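Local coordinates for small COPII coat GTPase SAR1 (Encephalitozoon cuniculi, PDB 6VS4), which belongs to the ADP-ribosylation factor family of P-loop small GTPases and binds guanosine-5'-diphosphate, at residues S40-G46 and C107-I113; V114-D118 and I148-G152; V143-D149 and K187-I193. One frame throughout, in Å; residues are numbered along the deposited sequence.

Interaction 1. Residues S40-G46 and C107-I113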
loop_
_atom_site.group_PDB
_atom_site.type_symbol
_atom_site.label_atom_id
_atom_site.label_comp_id
_atom_site.label_asym_id
_atom_site.label_seq_id
_atom_site.Cartn_x
_atom_site.Cartn_y
_atom_site.Cartn_z
ATOM N N SER A 40 9.434 19.487 -27.495
ATOM C CA SER A 40 10.822 19.139 -27.757
ATOM C C SER A 40 10.866 17.854 -28.565
ATOM O O SER A 40 10.276 16.844 -28.163
ATOM C CB SER A 40 11.595 18.982 -26.445
ATOM O OG SER A 40 11.442 20.134 -25.640
ATOM N N SER A 41 11.528 17.906 -29.717
ATOM C CA SER A 41 11.736 16.719 -30.538
ATOM C C SER A 41 12.955 15.965 -30.011
ATOM O O SER A 41 14.084 16.461 -30.091
ATOM C CB SER A 41 11.915 17.106 -32.003
ATOM O OG SER A 41 12.170 15.959 -32.796
ATOM N N ILE A 42 12.732 14.776 -29.459
ATOM C CA ILE A 42 13.802 13.923 -28.964
ATOM C C ILE A 42 13.888 12.690 -29.857
ATOM O O ILE A 42 12.885 12.000 -30.078
ATOM C CB ILE A 42 13.567 13.531 -27.498
ATOM C CG1 ILE A 42 13.322 14.777 -26.642
ATOM C CG2 ILE A 42 14.748 12.739 -26.972
ATOM C CD1 ILE A 42 14.471 15.757 -26.614
ATOM N N LEU A 43 15.084 12.408 -30.365
ATOM C CA LEU A 43 15.322 11.251 -31.219
ATOM C C LEU A 43 15.904 10.117 -30.382
ATOM O O LEU A 43 16.935 10.291 -29.723
ATOM C CB LEU A 43 16.269 11.607 -32.364
ATOM C CG LEU A 43 15.648 12.021 -33.699
ATOM C CD1 LEU A 43 14.758 13.240 -33.539
ATOM C CD2 LEU A 43 16.742 12.289 -34.726
ATOM N N PHE A 44 15.245 8.961 -30.407
ATOM C CA PHE A 44 15.724 7.767 -29.722
ATOM C C PHE A 44 16.350 6.860 -30.777
ATOM O O PHE A 44 15.652 6.348 -31.660
ATOM C CB PHE A 44 14.586 7.068 -28.981
ATOM C CG PHE A 44 14.022 7.871 -27.846
ATOM C CD1 PHE A 44 13.162 8.934 -28.089
ATOM C CD2 PHE A 44 14.349 7.567 -26.538
ATOM C CE1 PHE A 44 12.643 9.679 -27.046
ATOM C CE2 PHE A 44 13.831 8.306 -25.493
ATOM C CZ PHE A 44 12.974 9.364 -25.746
ATOM N N LEU A 45 17.664 6.665 -30.689
ATOM C CA LEU A 45 18.434 6.099 -31.782
ATOM C C LEU A 45 19.293 4.946 -31.277
ATOM O O LEU A 45 19.583 4.829 -30.084
ATOM C CB LEU A 45 19.307 7.182 -32.434
ATOM C CG LEU A 45 18.576 8.440 -32.940
ATOM C CD1 LEU A 45 19.563 9.531 -33.342
ATOM C CD2 LEU A 45 17.637 8.136 -34.092
ATOM N N GLY A 46 19.719 4.106 -32.214
ATOM C CA GLY A 46 20.461 2.903 -31.891
ATOM C C GLY A 46 20.123 1.786 -32.854
ATOM O O GLY A 46 19.136 1.884 -33.584
ATOM N N CYS A 107 15.838 19.127 -34.592
ATOM C CA CYS A 107 16.026 18.130 -33.550
ATOM C C CYS A 107 16.578 18.795 -32.294
ATOM O O CYS A 107 17.565 19.532 -32.358
ATOM C CB CYS A 107 16.977 17.053 -34.066
ATOM S SG CYS A 107 17.763 16.017 -32.837
ATOM N N HIS A 108 15.944 18.539 -31.147
ATOM C CA HIS A 108 16.361 19.184 -29.904
ATOM C C HIS A 108 17.336 18.351 -29.082
ATOM O O HIS A 108 18.183 18.918 -28.384
ATOM C CB HIS A 108 15.143 19.511 -29.031
ATOM C CG HIS A 108 14.338 20.672 -29.521
ATOM N ND1 HIS A 108 13.305 20.536 -30.422
ATOM C CD2 HIS A 108 14.427 21.995 -29.249
ATOM C CE1 HIS A 108 12.787 21.723 -30.679
ATOM N NE2 HIS A 108 13.450 22.626 -29.979
ATOM N N GLY A 109 17.224 17.029 -29.125
ATOM C CA GLY A 109 18.097 16.182 -28.338
ATOM C C GLY A 109 18.030 14.758 -28.830
ATOM O O GLY A 109 17.082 14.357 -29.510
ATOM N N ILE A 110 19.052 13.992 -28.472
ATOM C CA ILE A 110 19.181 12.614 -28.914
ATOM C C ILE A 110 19.394 11.716 -27.704
ATOM O O ILE A 110 20.172 12.043 -26.801
ATOM C CB ILE A 110 20.329 12.459 -29.935
ATOM C CG1 ILE A 110 19.937 13.143 -31.246
ATOM C CG2 ILE A 110 20.669 10.988 -30.144
ATOM C CD1 ILE A 110 21.087 13.455 -32.150
ATOM N N VAL A 111 18.680 10.597 -27.684
ATOM C CA VAL A 111 18.933 9.501 -26.762
ATOM C C VAL A 111 19.453 8.334 -27.593
ATOM O O VAL A 111 18.713 7.743 -28.388
ATOM C CB VAL A 111 17.673 9.130 -25.970
ATOM C CG1 VAL A 111 17.939 7.977 -25.022
ATOM C CG2 VAL A 111 17.189 10.336 -25.209
ATOM N N PHE A 112 20.732 8.015 -27.429
ATOM C CA PHE A 112 21.375 6.933 -28.157
ATOM C C PHE A 112 21.566 5.754 -27.210
ATOM O O PHE A 112 22.191 5.901 -26.153
ATOM C CB PHE A 112 22.716 7.384 -28.736
ATOM C CG PHE A 112 23.306 6.411 -29.715
ATOM C CD1 PHE A 112 24.094 5.358 -29.280
ATOM C CD2 PHE A 112 23.071 6.544 -31.073
ATOM C CE1 PHE A 112 24.641 4.455 -30.189
ATOM C CE2 PHE A 112 23.614 5.643 -31.986
ATOM C CZ PHE A 112 24.399 4.600 -31.542
ATOM N N ILE A 113 21.023 4.595 -27.584
ATOM C CA ILE A 113 20.969 3.423 -26.716
ATOM C C ILE A 113 21.840 2.314 -27.292
ATOM O O ILE A 113 21.751 2.003 -28.488
ATOM C CB ILE A 113 19.521 2.943 -26.534
ATOM C CG1 ILE A 113 18.659 4.097 -26.012
ATOM C CG2 ILE A 113 19.478 1.778 -25.576
ATOM C CD1 ILE A 113 17.229 3.705 -25.669
#
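Ile42 to Leu45 pair in parallel with Gly109 to Phe112, the two strand axes approaching to 4.6 Å with 19° between their directions. These are adjacent inner strands of the Ras-like P-loop fold. Leu43 gives its N-H to Gly109 O and takes that of Val111 on its own carbonyl, and Leu45 does the same with Val111 O and Ile113 N.

Val111 shares one face of the sheet with Ile42 and Phe44. Its CB sits 3.7 Å from Phe44 CD2, valine and ring side by side; with CG1 anti to the backbone N (chi1 179°), CG2 is left to meet Ile42 CG2 at 3.9 Å. Leu55 and Val56 of helix 52-59 cover Phe44 there. On the face of Leu43, Leu45, Ile110 and Phe112, Leu45 CD1 lies 3.7 Å from Ile110 CG2, and Val132 of helix 122-135 packs against both residues. Gly46 CA sits over one face of the Phe112 ring, toward its rim; Gly46 probably opens the P-loop.

At the other end Ser41 O accepts from His108 N (3.0 Å) and, weakly, from Gly109 N. Ser41 N in turn reaches His108 ND1 at 3.3 Å, approaching 37° out of the imidazole plane.

Interaction 2. Residues V114-D118 and I148-G152. With GDP (guanosine-5'-diphosphate), chain D.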
loop_
_atom_site.group_PDB
_atom_site.type_symbol
_atom_site.label_atom_id
_atom_site.label_comp_id
_atom_site.label_asym_id
_atom_site.label_seq_id
_atom_site.Cartn_x
_atom_site.Cartn_y
_atom_site.Cartn_z
ATOM N N VAL A 114 22.656 1.695 -26.435
ATOM C CA VAL A 114 23.554 0.611 -26.819
ATOM C C VAL A 114 23.279 -0.606 -25.942
ATOM O O VAL A 114 23.153 -0.484 -24.719
ATOM C CB VAL A 114 25.034 1.033 -26.697
ATOM C CG1 VAL A 114 25.973 -0.144 -27.019
ATOM C CG2 VAL A 114 25.331 2.223 -27.582
ATOM N N ASP A 115 23.217 -1.783 -26.567
ATOM C CA ASP A 115 23.164 -3.053 -25.846
ATOM C C ASP A 115 24.599 -3.479 -25.534
ATOM O O ASP A 115 25.327 -3.934 -26.421
ATOM C CB ASP A 115 22.433 -4.104 -26.681
ATOM C CG ASP A 115 22.305 -5.460 -25.975
ATOM O OD1 ASP A 115 22.964 -5.686 -24.935
ATOM O OD2 ASP A 115 21.546 -6.318 -26.480
ATOM N N VAL A 116 25.000 -3.357 -24.265
ATOM C CA VAL A 116 26.372 -3.664 -23.881
ATOM C C VAL A 116 26.657 -5.157 -23.946
ATOM O O VAL A 116 27.824 -5.562 -23.960
ATOM C CB VAL A 116 26.681 -3.125 -22.471
ATOM C CG1 VAL A 116 26.356 -1.647 -22.386
ATOM C CG2 VAL A 116 25.901 -3.907 -21.412
ATOM N N HIS A 117 25.620 -5.990 -24.008
ATOM C CA HIS A 117 25.834 -7.431 -24.045
ATOM C C HIS A 117 26.142 -7.919 -25.459
ATOM O O HIS A 117 26.938 -8.848 -25.640
ATOM C CB HIS A 117 24.612 -8.149 -23.478
ATOM C CG HIS A 117 24.849 -9.595 -23.186
ATOM N ND1 HIS A 117 25.948 -10.037 -22.483
ATOM C CD2 HIS A 117 24.136 -10.699 -23.504
ATOM C CE1 HIS A 117 25.899 -11.352 -22.377
ATOM N NE2 HIS A 117 24.810 -11.778 -22.989
ATOM N N ASP A 118 25.510 -7.316 -26.470
ATOM C CA ASP A 118 25.684 -7.721 -27.868
ATOM C C ASP A 118 27.021 -7.197 -28.405
ATOM O O ASP A 118 27.091 -6.280 -29.227
ATOM C CB ASP A 118 24.512 -7.226 -28.706
ATOM C CG ASP A 118 24.230 -8.113 -29.904
ATOM O OD1 ASP A 118 23.040 -8.327 -30.219
ATOM O OD2 ASP A 118 25.193 -8.640 -30.501
ATOM N N ILE A 148 22.982 -3.627 -18.652
ATOM C CA ILE A 148 24.144 -3.937 -17.832
ATOM C C ILE A 148 23.880 -5.114 -16.907
ATOM O O ILE A 148 24.833 -5.731 -16.416
ATOM C CB ILE A 148 24.595 -2.708 -17.024
ATOM C CG1 ILE A 148 23.541 -2.334 -15.974
ATOM C CG2 ILE A 148 24.928 -1.537 -17.962
ATOM C CD1 ILE A 148 23.916 -1.135 -15.143
ATOM N N ASP A 149 22.608 -5.447 -16.656
ATOM C CA ASP A 149 22.290 -6.633 -15.862
ATOM C C ASP A 149 22.799 -7.913 -16.523
ATOM O O ASP A 149 23.096 -8.892 -15.827
ATOM C CB ASP A 149 20.777 -6.729 -15.620
ATOM C CG ASP A 149 19.975 -6.787 -16.915
ATOM O OD1 ASP A 149 20.095 -5.855 -17.733
ATOM O OD2 ASP A 149 19.230 -7.768 -17.121
ATOM N N LEU A 150 22.898 -7.936 -17.856
ATOM C CA LEU A 150 23.398 -9.125 -18.540
ATOM C C LEU A 150 24.886 -9.347 -18.302
ATOM O O LEU A 150 25.378 -10.461 -18.529
ATOM C CB LEU A 150 23.089 -9.039 -20.035
ATOM C CG LEU A 150 21.588 -8.988 -20.350
ATOM C CD1 LEU A 150 21.319 -8.956 -21.848
ATOM C CD2 LEU A 150 20.885 -10.177 -19.709
ATOM N N GLU A 151 25.612 -8.319 -17.858
ATOM C CA GLU A 151 26.995 -8.466 -17.415
ATOM C C GLU A 151 27.104 -8.636 -15.909
ATOM O O GLU A 151 28.215 -8.619 -15.372
ATOM C CB GLU A 151 27.837 -7.272 -17.865
ATOM C CG GLU A 151 27.889 -7.123 -19.369
ATOM C CD GLU A 151 28.374 -8.394 -20.044
ATOM O OE1 GLU A 151 29.429 -8.935 -19.639
ATOM O OE2 GLU A 151 27.688 -8.859 -20.977
ATOM N N GLY A 152 25.972 -8.779 -15.220
ATOM C CA GLY A 152 25.942 -8.885 -13.775
ATOM C C GLY A 152 26.163 -7.587 -13.030
ATOM O O GLY A 152 26.475 -7.614 -11.836
HETATM P PB GDP D . 14.425 -1.930 -30.117
HETATM O O1B GDP D . 14.695 -2.716 -31.414
HETATM O O2B GDP D . 13.127 -1.181 -30.163
HETATM O O3B GDP D . 15.646 -1.053 -29.831
HETATM O O3A GDP D . 14.395 -2.986 -28.930
HETATM P PA GDP D . 13.327 -3.369 -27.822
HETATM O O1A GDP D . 12.223 -4.144 -28.523
HETATM O O2A GDP D . 12.908 -2.188 -27.041
HETATM O "O5'" GDP D . 14.087 -4.422 -26.894
HETATM C "C5'" GDP D . 14.546 -5.715 -27.344
HETATM C "C4'" GDP D . 14.595 -6.662 -26.171
HETATM O "O4'" GDP D . 15.564 -6.189 -25.208
HETATM C "C3'" GDP D . 13.273 -6.846 -25.415
HETATM O "O3'" GDP D . 12.984 -8.221 -25.193
HETATM C "C2'" GDP D . 13.512 -6.100 -24.099
HETATM O "O2'" GDP D . 12.787 -6.696 -23.031
HETATM C "C1'" GDP D . 15.010 -6.317 -23.915
HETATM N N9 GDP D . 15.661 -5.343 -23.025
HETATM C C8 GDP D . 15.600 -3.975 -23.081
HETATM N N7 GDP D . 16.286 -3.390 -22.126
HETATM C C5 GDP D . 16.823 -4.438 -21.396
HETATM C C6 GDP D . 17.631 -4.453 -20.207
HETATM O O6 GDP D . 18.077 -3.485 -19.597
HETATM N N1 GDP D . 17.915 -5.735 -19.786
HETATM C C2 GDP D . 17.513 -6.880 -20.421
HETATM N N2 GDP D . 17.892 -8.039 -19.877
HETATM N N3 GDP D . 16.773 -6.884 -21.526
HETATM C C4 GDP D . 16.454 -5.645 -21.946
#
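The His117 imidazole has Leu150 CB over one face, 3.9 Å from the ring centroid, and Glu151 OE2 at its edge, close to the ring plane. The leucine makes a CH-pi contact displaced toward the rim. The two side chains cross at about a right angle, and Leu150 CD1 comes to 3.7 Å from His117 CD2. Leu150 serves a second flat group as well: its other methyl, CD2, lies 3.7 Å from GDP N2. One leucine thus touches both the imidazole and the guanine.

At the guanine edge the carboxylate of Asp149 takes two bonds at once, GDP N1 giving to OD1 at 3.0 Å and GDP N2 to OD2 at 3.1 Å. Such a fork is consistent with the aspartate of the NKxD motif of small GTPases, which recognises N1 and N2 together.

His117 CG is anti to the backbone N (chi1 -167°), which turns the ring toward the 3-10 turn 148-151. The preceding Asp115 steadies this loop through an Asx turn, its OD1 accepting His117 N at 2.8 Å. Val116 CG2 lies 4.0 Å from Ile148 CA, with Trp164 of helix 162-172 packing against both residues.

A bend at chi2 of Glu151 folds its carboxylate back to the ring, where His117 ND1 donates to OE2 at 2.6 Å, nearly along the C-O axis of that oxygen, with the two planes 39° apart. The bond puts a proton on ND1, and a carboxylate so near would probably make the doubly protonated, charged imidazole easier to form, although both residues lie at an exposed surface where solvent would soften the effect.

Interaction 3. Residues V143-D149 and K187-I193. With GDP (guanosine-5'-diphosphate), chain D.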
loop_
_atom_site.group_PDB
_atom_site.type_symbol
_atom_site.label_atom_id
_atom_site.label_comp_id
_atom_site.label_asym_id
_atom_site.label_seq_id
_atom_site.Cartn_x
_atom_site.Cartn_y
_atom_site.Cartn_z
ATOM N N VAL A 143 23.902 9.113 -23.974
ATOM C CA VAL A 143 24.134 7.726 -24.351
ATOM C C VAL A 143 23.738 6.827 -23.186
ATOM O O VAL A 143 24.229 6.993 -22.061
ATOM C CB VAL A 143 25.594 7.487 -24.760
ATOM C CG1 VAL A 143 25.817 6.015 -25.038
ATOM C CG2 VAL A 143 25.915 8.302 -25.983
ATOM N N LEU A 144 22.849 5.880 -23.457
ATOM C CA LEU A 144 22.443 4.880 -22.482
ATOM C C LEU A 144 23.139 3.571 -22.820
ATOM O O LEU A 144 22.821 2.932 -23.824
ATOM C CB LEU A 144 20.925 4.717 -22.467
ATOM C CG LEU A 144 20.121 5.995 -22.159
ATOM C CD1 LEU A 144 18.616 5.728 -22.103
ATOM C CD2 LEU A 144 20.607 6.618 -20.878
ATOM N N MET A 145 24.116 3.194 -22.009
ATOM C CA MET A 145 24.663 1.842 -22.080
ATOM C C MET A 145 23.677 0.942 -21.343
ATOM O O MET A 145 23.602 0.954 -20.112
ATOM C CB MET A 145 26.066 1.790 -21.485
ATOM C CG MET A 145 27.097 2.635 -22.236
ATOM S SD MET A 145 27.620 1.936 -23.820
ATOM C CE MET A 145 28.820 3.145 -24.367
ATOM N N ASN A 146 22.886 0.193 -22.100
ATOM C CA ASN A 146 21.744 -0.536 -21.571
ATOM C C ASN A 146 22.074 -2.015 -21.403
ATOM O O ASN A 146 23.058 -2.519 -21.948
ATOM C CB ASN A 146 20.530 -0.365 -22.494
ATOM C CG ASN A 146 19.239 -0.864 -21.868
ATOM O OD1 ASN A 146 19.042 -0.758 -20.660
ATOM N ND2 ASN A 146 18.352 -1.414 -22.692
ATOM N N LYS A 147 21.224 -2.702 -20.632
ATOM C CA LYS A 147 21.315 -4.142 -20.379
ATOM C C LYS A 147 22.548 -4.513 -19.555
ATOM O O LYS A 147 23.088 -5.613 -19.699
ATOM C CB LYS A 147 21.289 -4.947 -21.682
ATOM C CG LYS A 147 20.134 -4.589 -22.603
ATOM C CD LYS A 147 19.812 -5.743 -23.520
ATOM C CE LYS A 147 18.817 -5.355 -24.581
ATOM N NZ LYS A 147 18.691 -6.447 -25.572
ATOM N N ILE A 148 22.982 -3.627 -18.652
ATOM C CA ILE A 148 24.144 -3.937 -17.832
ATOM C C ILE A 148 23.880 -5.114 -16.907
ATOM O O ILE A 148 24.833 -5.731 -16.416
ATOM C CB ILE A 148 24.595 -2.708 -17.024
ATOM C CG1 ILE A 148 23.541 -2.334 -15.974
ATOM C CG2 ILE A 148 24.928 -1.537 -17.962
ATOM C CD1 ILE A 148 23.916 -1.135 -15.143
ATOM N N ASP A 149 22.608 -5.447 -16.656
ATOM C CA ASP A 149 22.290 -6.633 -15.862
ATOM C C ASP A 149 22.799 -7.913 -16.523
ATOM O O ASP A 149 23.096 -8.892 -15.827
ATOM C CB ASP A 149 20.777 -6.729 -15.620
ATOM C CG ASP A 149 19.975 -6.787 -16.915
ATOM O OD1 ASP A 149 20.095 -5.855 -17.733
ATOM O OD2 ASP A 149 19.230 -7.768 -17.121
ATOM N N LYS A 187 27.126 12.591 -22.988
ATOM C CA LYS A 187 27.307 12.012 -21.663
ATOM C C LYS A 187 26.759 10.593 -21.628
ATOM O O LYS A 187 25.636 10.341 -22.077
ATOM C CB LYS A 187 26.642 12.862 -20.572
ATOM C CG LYS A 187 27.098 12.456 -19.175
ATOM C CD LYS A 187 26.702 13.451 -18.105
ATOM C CE LYS A 187 27.134 12.942 -16.735
ATOM N NZ LYS A 187 27.082 14.003 -15.693
ATOM N N ILE A 188 27.546 9.680 -21.058
ATOM C CA ILE A 188 27.248 8.251 -21.052
ATOM C C ILE A 188 26.644 7.866 -19.710
ATOM O O ILE A 188 27.172 8.229 -18.651
ATOM C CB ILE A 188 28.517 7.429 -21.341
ATOM C CG1 ILE A 188 29.087 7.798 -22.710
ATOM C CG2 ILE A 188 28.233 5.937 -21.292
ATOM C CD1 ILE A 188 30.475 7.226 -22.948
ATOM N N PHE A 189 25.544 7.124 -19.748
ATOM C CA PHE A 189 24.922 6.596 -18.542
ATOM C C PHE A 189 24.782 5.085 -18.661
ATOM O O PHE A 189 24.593 4.550 -19.757
ATOM C CB PHE A 189 23.546 7.233 -18.290
ATOM C CG PHE A 189 23.598 8.704 -17.954
ATOM C CD1 PHE A 189 23.759 9.653 -18.951
ATOM C CD2 PHE A 189 23.461 9.136 -16.639
ATOM C CE1 PHE A 189 23.795 11.001 -18.645
ATOM C CE2 PHE A 189 23.500 10.485 -16.322
ATOM C CZ PHE A 189 23.662 11.420 -17.328
ATOM N N TYR A 190 24.880 4.402 -17.525
ATOM C CA TYR A 190 24.822 2.946 -17.462
ATOM C C TYR A 190 23.539 2.546 -16.745
ATOM O O TYR A 190 23.329 2.919 -15.585
ATOM C CB TYR A 190 26.064 2.379 -16.769
ATOM C CG TYR A 190 27.335 2.871 -17.421
ATOM C CD1 TYR A 190 27.942 2.144 -18.433
ATOM C CD2 TYR A 190 27.900 4.086 -17.056
ATOM C CE1 TYR A 190 29.090 2.599 -19.052
ATOM C CE2 TYR A 190 29.033 4.552 -17.664
ATOM C CZ TYR A 190 29.632 3.804 -18.664
ATOM O OH TYR A 190 30.771 4.271 -19.270
ATOM N N VAL A 191 22.669 1.822 -17.451
ATOM C CA VAL A 191 21.305 1.582 -17.004
ATOM C C VAL A 191 20.887 0.154 -17.337
ATOM O O VAL A 191 21.490 -0.522 -18.174
ATOM C CB VAL A 191 20.311 2.579 -17.649
ATOM C CG1 VAL A 191 20.624 4.019 -17.242
ATOM C CG2 VAL A 191 20.334 2.443 -19.161
ATOM N N THR A 192 19.836 -0.297 -16.655
ATOM C CA THR A 192 19.042 -1.468 -17.036
ATOM C C THR A 192 17.615 -0.951 -17.172
ATOM O O THR A 192 16.931 -0.720 -16.170
ATOM C CB THR A 192 19.115 -2.609 -16.022
ATOM O OG1 THR A 192 20.416 -3.202 -16.044
ATOM C CG2 THR A 192 18.089 -3.676 -16.356
ATOM N N ILE A 193 17.185 -0.747 -18.417
ATOM C CA ILE A 193 15.920 -0.073 -18.664
ATOM C C ILE A 193 14.753 -0.922 -18.183
ATOM O O ILE A 193 13.726 -0.386 -17.757
ATOM C CB ILE A 193 15.823 0.281 -20.158
ATOM C CG1 ILE A 193 16.796 1.421 -20.464
ATOM C CG2 ILE A 193 14.402 0.674 -20.546
ATOM C CD1 ILE A 193 16.933 1.756 -21.933
HETATM P PB GDP D . 14.425 -1.930 -30.117
HETATM O O1B GDP D . 14.695 -2.716 -31.414
HETATM O O2B GDP D . 13.127 -1.181 -30.163
HETATM O O3B GDP D . 15.646 -1.053 -29.831
HETATM O O3A GDP D . 14.395 -2.986 -28.930
HETATM P PA GDP D . 13.327 -3.369 -27.822
HETATM O O1A GDP D . 12.223 -4.144 -28.523
HETATM O O2A GDP D . 12.908 -2.188 -27.041
HETATM O "O5'" GDP D . 14.087 -4.422 -26.894
HETATM C "C5'" GDP D . 14.546 -5.715 -27.344
HETATM C "C4'" GDP D . 14.595 -6.662 -26.171
HETATM O "O4'" GDP D . 15.564 -6.189 -25.208
HETATM C "C3'" GDP D . 13.273 -6.846 -25.415
HETATM O "O3'" GDP D . 12.984 -8.221 -25.193
HETATM C "C2'" GDP D . 13.512 -6.100 -24.099
HETATM O "O2'" GDP D . 12.787 -6.696 -23.031
HETATM C "C1'" GDP D . 15.010 -6.317 -23.915
HETATM N N9 GDP D . 15.661 -5.343 -23.025
HETATM C C8 GDP D . 15.600 -3.975 -23.081
HETATM N N7 GDP D . 16.286 -3.390 -22.126
HETATM C C5 GDP D . 16.823 -4.438 -21.396
HETATM C C6 GDP D . 17.631 -4.453 -20.207
HETATM O O6 GDP D . 18.077 -3.485 -19.597
HETATM N N1 GDP D . 17.915 -5.735 -19.786
HETATM C C2 GDP D . 17.513 -6.880 -20.421
HETATM N N2 GDP D . 17.892 -8.039 -19.877
HETATM N N3 GDP D . 16.773 -6.884 -21.526
HETATM C C4 GDP D . 16.454 -5.645 -21.946
#
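Asn146 is the side chain to follow, since it ties Ile193 to the guanine pocket. Its CB packs on Ile113 of the neighbouring strand. CG, anti to the backbone N (chi1 -169°), comes to 3.5 Å from Ile193 CD1. From there the amide divides its work: OD1 accepts Ile193 N at 2.9 Å, in the plane of the side-chain carbonyl, and ND2 stands 2.9 Å from GDP N7 and hydrogen-bonds to Ala50 O. Asn146 therefore links the loop after strand 186-190 to the probable P-loop. Ile193 N bonds weakly to GDP O6 as well.

Lys147 runs extended over one face of the guanine, CG 3.5 Å from GDP C5, until NZ bonds to the ribose O4' at 3.2 Å. The ammonium is also gripped by Asn49 O and by a salt bridge to Asp115. On the far edge of the base, Thr192 OG1 donates to Asp149 OD1 at 3.2 Å, from 34° out of the carboxylate plane, so this second-shell hydroxyl helps position the aspartate.

Behind the pocket the two strands run parallel, 26° apart in direction. Val143 N donates to Lys187 O and Val143 O accepts Phe189 N; Met145 N and O do the same with Phe189 O and Val191 N. Met145 lies alongside Tyr190, its CB 3.6 Å from Tyr190 CD1, and its CG meets Ile188 CG2 at 3.6 Å. Helix 162-172 covers these three side chains; helix 204-223 covers Leu144 and Phe189 on the other face.

Asn146, Lys147 and Asp149 fit the NKxD guanine-recognition motif of small GTPases, and Thr192 and Ile193 belong to the loop that commonly backs it, at the carboxyl ends of parallel strands.

In the fold
Interactions 1 and 3 are strand pairs of one sheet, and interaction 2 joins loops at its end. Strand 109-115, shared by interactions 1 and 2, pairs along its other edge with strand 141-146 of interaction 3: Phe112 O lies 2.8 Å from Leu144 N, and Val114 O 2.7 Å from Asn146 N. Interactions 2 and 3, with centres about 8 Å apart, have Ile148 and Asp149 in common, and both touch the guanine of GDP. The centres of interactions 1 and 3 are about 15 Å apart, and Val111 CG1 packs 3.7 Å from Leu144 CD1; those of 1 and 2 are about 21 Å apart. Strand 40-47 leads toward the phosphates, which Gly51, Lys52 and Thr53 of the probable P-loop help bind.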